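Local structure of esterase LipW (3QH4) at residues Ala85-Tyr90 / Arg158-Ala163; Arg114-Val119 / Ala310-Phe315. The protein probably hydrolyses ester substrates with strict selectivity, as a mycobacterial esterase of the alpha/beta hydrolase fold. One frame throughout, in Å; residues are numbered along the deposited sequence.

Interaction 1 of 2, residues Ala85-Tyr90 / Arg158-Ala163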
loop_
_atom_site.group_PDB
_atom_site.type_symbol
_atom_site.label_atom_id
_atom_site.label_comp_id
_atom_site.label_asym_id
_atom_site.label_seq_id
_atom_site.Cartn_x
_atom_site.Cartn_y
_atom_site.Cartn_z
ATOM N N ALA A 85 4.049 3.057 -21.797
ATOM C CA ALA A 85 2.949 3.214 -20.871
ATOM C C ALA A 85 3.411 4.004 -19.638
ATOM O O ALA A 85 4.540 3.790 -19.151
ATOM C CB ALA A 85 2.455 1.830 -20.463
ATOM N N PRO A 86 2.558 4.912 -19.128
ATOM C CA PRO A 86 2.852 5.494 -17.808
ATOM C C PRO A 86 2.888 4.347 -16.800
ATOM O O PRO A 86 2.260 3.326 -17.024
ATOM C CB PRO A 86 1.661 6.416 -17.550
ATOM C CG PRO A 86 0.566 5.906 -18.416
ATOM C CD PRO A 86 1.204 5.272 -19.608
ATOM N N VAL A 87 3.635 4.501 -15.712
ATOM C CA VAL A 87 3.908 3.322 -14.880
ATOM C C VAL A 87 3.837 3.677 -13.404
ATOM O O VAL A 87 4.272 4.767 -13.002
ATOM C CB VAL A 87 5.299 2.692 -15.243
ATOM C CG1 VAL A 87 6.447 3.702 -15.095
ATOM C CG2 VAL A 87 5.584 1.421 -14.396
ATOM N N VAL A 88 3.275 2.762 -12.622
ATOM C CA VAL A 88 3.158 2.935 -11.171
ATOM C C VAL A 88 4.022 1.880 -10.498
ATOM O O VAL A 88 3.897 0.700 -10.826
ATOM C CB VAL A 88 1.671 2.700 -10.701
ATOM C CG1 VAL A 88 1.554 2.833 -9.160
ATOM C CG2 VAL A 88 0.718 3.660 -11.400
ATOM N N VAL A 89 4.874 2.266 -9.536
ATOM C CA VAL A 89 5.575 1.261 -8.731
ATOM C C VAL A 89 4.751 1.090 -7.469
ATOM O O VAL A 89 4.535 2.067 -6.765
ATOM C CB VAL A 89 7.007 1.713 -8.378
ATOM C CG1 VAL A 89 7.632 0.776 -7.342
ATOM C CG2 VAL A 89 7.849 1.795 -9.684
ATOM N N TYR A 90 4.278 -0.135 -7.216
ATOM C CA TYR A 90 3.296 -0.422 -6.157
ATOM C C TYR A 90 3.862 -1.356 -5.090
ATOM O O TYR A 90 4.566 -2.331 -5.439
ATOM C CB TYR A 90 2.039 -1.082 -6.770
ATOM C CG TYR A 90 0.988 -1.403 -5.742
ATOM C CD1 TYR A 90 -0.028 -0.455 -5.441
ATOM C CD2 TYR A 90 0.981 -2.644 -5.084
ATOM C CE1 TYR A 90 -0.997 -0.763 -4.487
ATOM C CE2 TYR A 90 0.012 -2.961 -4.122
ATOM C CZ TYR A 90 -0.957 -2.013 -3.830
ATOM O OH TYR A 90 -1.905 -2.279 -2.877
ATOM N N ARG A 158 8.898 9.450 -17.791
ATOM C CA ARG A 158 8.425 10.798 -17.469
ATOM C C ARG A 158 7.056 10.794 -16.779
ATOM O O ARG A 158 6.579 11.852 -16.309
ATOM C CB ARG A 158 8.367 11.684 -18.715
ATOM N N ARG A 159 6.417 9.617 -16.724
ATOM C CA ARG A 159 5.097 9.500 -16.077
ATOM C C ARG A 159 5.163 8.346 -15.083
ATOM O O ARG A 159 4.561 7.282 -15.282
ATOM C CB ARG A 159 3.953 9.350 -17.102
ATOM C CG ARG A 159 3.679 10.636 -17.843
ATOM C CD ARG A 159 2.516 10.442 -18.823
ATOM N NE ARG A 159 2.923 9.576 -19.920
ATOM C CZ ARG A 159 2.082 8.966 -20.738
ATOM N NH1 ARG A 159 0.764 9.114 -20.575
ATOM N NH2 ARG A 159 2.574 8.205 -21.720
ATOM N N LEU A 160 5.939 8.569 -14.030
ATOM C CA LEU A 160 6.138 7.561 -12.984
ATOM C C LEU A 160 5.412 7.975 -11.718
ATOM O O LEU A 160 5.602 9.097 -11.215
ATOM C CB LEU A 160 7.628 7.367 -12.701
ATOM C CG LEU A 160 8.015 6.567 -11.442
ATOM C CD1 LEU A 160 7.764 5.106 -11.685
ATOM C CD2 LEU A 160 9.537 6.807 -11.151
ATOM N N ALA A 161 4.573 7.054 -11.223
ATOM C CA ALA A 161 3.846 7.244 -9.969
ATOM C C ALA A 161 4.274 6.143 -8.995
ATOM O O ALA A 161 4.816 5.105 -9.406
ATOM C CB ALA A 161 2.333 7.186 -10.214
ATOM N N VAL A 162 4.030 6.384 -7.714
ATOM C CA VAL A 162 4.278 5.388 -6.683
ATOM C C VAL A 162 2.959 5.186 -5.927
ATOM O O VAL A 162 2.131 6.102 -5.866
ATOM C CB VAL A 162 5.441 5.811 -5.734
ATOM C CG1 VAL A 162 6.791 5.911 -6.506
ATOM C CG2 VAL A 162 5.151 7.153 -5.027
ATOM N N ALA A 163 2.741 3.982 -5.401
ATOM C CA ALA A 163 1.465 3.674 -4.799
ATOM C C ALA A 163 1.652 2.555 -3.809
ATOM O O ALA A 163 2.599 1.753 -3.921
ATOM C CB ALA A 163 0.436 3.242 -5.892
#

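Interaction 2 of 2, residues Arg114-Val119 / Ala310-Phe315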
loop_
_atom_site.group_PDB
_atom_site.type_symbol
_atom_site.label_atom_id
_atom_site.label_comp_id
_atom_site.label_asym_id
_atom_site.label_seq_id
_atom_site.Cartn_x
_atom_site.Cartn_y
_atom_site.Cartn_z
ATOM N N ARG A 114 -8.030 0.669 -14.890
ATOM C CA ARG A 114 -8.797 1.903 -14.770
ATOM C C ARG A 114 -8.001 3.168 -15.064
ATOM O O ARG A 114 -8.556 4.145 -15.612
ATOM C CB ARG A 114 -9.456 1.992 -13.395
ATOM C CG ARG A 114 -10.544 0.905 -13.168
ATOM C CD ARG A 114 -11.085 1.070 -11.769
ATOM N NE ARG A 114 -11.780 -0.125 -11.300
ATOM C CZ ARG A 114 -13.055 -0.147 -10.926
ATOM N NH1 ARG A 114 -13.803 0.955 -11.011
ATOM N NH2 ARG A 114 -13.584 -1.279 -10.450
ATOM N N ALA A 115 -6.717 3.163 -14.713
ATOM C CA ALA A 115 -5.856 4.317 -14.988
ATOM C C ALA A 115 -5.173 4.211 -16.348
ATOM O O ALA A 115 -4.453 5.129 -16.721
ATOM C CB ALA A 115 -4.795 4.445 -13.900
ATOM N N ARG A 116 -5.359 3.087 -17.050
ATOM C CA ARG A 116 -4.702 2.839 -18.353
ATOM C C ARG A 116 -3.190 2.986 -18.230
ATOM O O ARG A 116 -2.597 3.872 -18.814
ATOM C CB ARG A 116 -5.272 3.753 -19.467
ATOM C CG ARG A 116 -6.792 3.587 -19.611
ATOM C CD ARG A 116 -7.424 4.455 -20.741
ATOM N NE ARG A 116 -7.271 5.897 -20.519
ATOM C CZ ARG A 116 -7.835 6.615 -19.539
ATOM N NH1 ARG A 116 -8.635 6.064 -18.612
ATOM N NH2 ARG A 116 -7.591 7.924 -19.485
ATOM N N CYS A 117 -2.569 2.073 -17.494
ATOM C CA CYS A 117 -1.155 2.189 -17.202
ATOM C C CYS A 117 -0.558 0.821 -16.941
ATOM O O CYS A 117 -1.249 -0.215 -16.976
ATOM C CB CYS A 117 -0.906 3.108 -15.977
ATOM S SG CYS A 117 -1.520 2.383 -14.377
ATOM N N ALA A 118 0.748 0.833 -16.692
ATOM C CA ALA A 118 1.464 -0.335 -16.197
ATOM C C ALA A 118 1.653 -0.179 -14.685
ATOM O O ALA A 118 1.743 0.947 -14.152
ATOM C CB ALA A 118 2.840 -0.448 -16.881
ATOM N N VAL A 119 1.679 -1.314 -14.003
ATOM C CA VAL A 119 1.959 -1.326 -12.567
ATOM C C VAL A 119 3.084 -2.345 -12.351
ATOM O O VAL A 119 3.035 -3.468 -12.879
ATOM C CB VAL A 119 0.703 -1.741 -11.764
ATOM C CG1 VAL A 119 1.007 -1.839 -10.250
ATOM C CG2 VAL A 119 -0.468 -0.737 -11.996
ATOM N N ALA A 310 -7.760 9.321 -10.462
ATOM C CA ALA A 310 -6.684 10.160 -9.916
ATOM C C ALA A 310 -5.416 9.952 -10.708
ATOM O O ALA A 310 -4.778 10.919 -11.154
ATOM C CB ALA A 310 -6.441 9.854 -8.427
ATOM N N LEU A 311 -5.075 8.684 -10.926
ATOM C CA LEU A 311 -3.911 8.348 -11.714
ATOM C C LEU A 311 -4.115 8.732 -13.159
ATOM O O LEU A 311 -3.220 9.278 -13.765
ATOM C CB LEU A 311 -3.604 6.846 -11.636
ATOM C CG LEU A 311 -2.919 6.362 -10.371
ATOM C CD1 LEU A 311 -2.874 4.821 -10.360
ATOM C CD2 LEU A 311 -1.498 7.001 -10.227
ATOM N N ALA A 312 -5.300 8.466 -13.717
ATOM C CA ALA A 312 -5.495 8.770 -15.147
ATOM C C ALA A 312 -5.346 10.275 -15.386
ATOM O O ALA A 312 -4.790 10.702 -16.404
ATOM C CB ALA A 312 -6.849 8.287 -15.629
ATOM N N ASP A 313 -5.843 11.081 -14.459
ATOM C CA ASP A 313 -5.718 12.538 -14.642
ATOM C C ASP A 313 -4.258 12.981 -14.564
ATOM O O ASP A 313 -3.860 13.939 -15.243
ATOM C CB ASP A 313 -6.581 13.319 -13.653
ATOM C CG ASP A 313 -8.081 13.255 -13.994
ATOM O OD1 ASP A 313 -8.455 12.785 -15.097
ATOM O OD2 ASP A 313 -8.886 13.664 -13.147
ATOM N N ALA A 314 -3.463 12.297 -13.738
ATOM C CA ALA A 314 -2.035 12.624 -13.611
ATOM C C ALA A 314 -1.289 12.237 -14.889
ATOM O O ALA A 314 -0.402 12.982 -15.394
ATOM C CB ALA A 314 -1.449 11.876 -12.405
ATOM N N PHE A 315 -1.663 11.066 -15.416
ATOM C CA PHE A 315 -1.000 10.480 -16.585
ATOM C C PHE A 315 -1.485 11.067 -17.923
ATOM O O PHE A 315 -0.725 11.067 -18.892
ATOM C CB PHE A 315 -1.217 8.967 -16.616
ATOM C CG PHE A 315 -0.466 8.203 -15.551
ATOM C CD1 PHE A 315 0.714 8.713 -14.988
ATOM C CD2 PHE A 315 -0.910 6.927 -15.162
ATOM C CE1 PHE A 315 1.445 7.988 -14.026
ATOM C CE2 PHE A 315 -0.196 6.193 -14.182
ATOM C CZ PHE A 315 0.988 6.724 -13.620
#

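Interaction 1 of 2, residues Ala85-Tyr90 / Arg158-Ala163
Arg159 and Pro86 meet side by side just before the first bridge of the parallel pair, Val87 with Leu160, and Arg159 is, with Ala163, one of the two residues most buried by the contact. The arginine CB rests on Pro86 CB at 3.7 Å; its chain then bends at chi3 (-70°) and brings the guanidinium back over the proline ring. Pro86 CD lies 3.6 Å above the guanidinium plane, offset toward its rim. Asp156 takes NE in a salt bridge and Phe315 O accepts from NH1, so the flat group is held against the ring by bonds as well as by packing.

At the far end the methyl of Ala163 fills the angle between two side chains of 85-90. Val88 CG1, turned anti to its own backbone N (chi1 178°), presses on Ala163 CB at 3.5 Å, a tight carbon pair, while Tyr90 CD1 reaches the same methyl at 3.8 Å. The tyrosine OH is hydrogen-bonded to Asp104. On the other face of the sheet, Leu160 CD1 is shared between Val87 CG1 and Val89 CG2.

From Arg159 to Ala163 the backbones are joined by four parallel-strand hydrogen bonds: Val87 N to Arg159 O, Ala161 N to Val87 O, Val89 N to Ala161 O and Ala163 N to Val89 O. The first two are nearly straight, and the last bends to 141° at the hydrogen.

Strand 160-165 runs on toward Ser166, which probably is the nucleophile on a GxSxG elbow, and Tyr90 touches that elbow. Strand 118-122 flanks 85-91 on its other edge. Helix 298-315 packs through Phe315 on Pro86, Val88 and Ala161, and helix 134-148 covers Val87, Val89, Leu160 and Val162.

Interaction 2 of 2, residues Arg114-Val119 / Ala310-Phe315
Ala115 CB lies against Leu311 CB at 3.5 Å, the closest approach between 114-119 and 310-315, and Leu311 CD1 reaches the same methyl at 4.0 Å. The two backbones come nearest beside this pair, where the CA atoms of Ala115 and Ala312 are 4.5 Å apart. With alanine on each side, little side chain separates the end of helix 105-115 from helix 298-315.

The aromatic part belongs to Phe315 and Cys117. Cys117 CB sits 3.6 Å from Phe315 CE2, approaching the ring obliquely. Its chi1 of 68° places SG between the backbone N and the carbonyl carbon, and from there the sulfur stands at the ring edge, 5.4 Å from the Phe315 centroid and 79° off the ring normal. This is a sulfur-aromatic contact made at the rim, not over the face.

The polar groups of Arg116 and Ala115 meet 310-315 through van der Waals contact. Arg116, which leaves the helix with positive phi, bends its chain at chi3 (-63°) and lays its guanidinium obliquely on the Ala312 methyl, with NH2 3.9 Å from CB. Ala115 O lies near the plane of the Phe315 ring, at its edge, 4.3 Å from CD2. Beyond the two segments, Tyr316 OH is hydrogen-bonded to Arg116 O, and Arg114 forms a salt bridge with Glu110 through NE and a hydrogen bond with Gln301 through NH2.

The chemistry is therefore that of a small apolar seam joining the turn before strand 118-122 to the C-terminal helix. Its cohesion probably comes from hydrophobic burial and van der Waals contact, with the sulfur-aromatic edge contact added, at the price of one buried carbonyl, Ala115 O, left without a partner.

In the fold
The centres of interactions 1 and 2 lie about 8 Å apart, on one side of the chain's centre, and their segments alternate along the sequence: 85-90, 114-119, 158-163, 310-315. Interaction 1 lies within the central mixed sheet, where strand 85-91 runs between 118-122 and 160-165, and interaction 2 reaches that sheet through strand 118-122. The two contacts also touch directly: Val88 N to Ala118 O (2.8 Å) and Pro86 O to Ala118 N (2.9 Å) are probable hydrogen bonds between neighbouring strands, and Phe315 is shared by both. Helix 298-315, the last helix, thus packs on strands 85-91 and 160-165 and on the turn that leads into 118-122, fastening the C-terminal end to the hydrolase core.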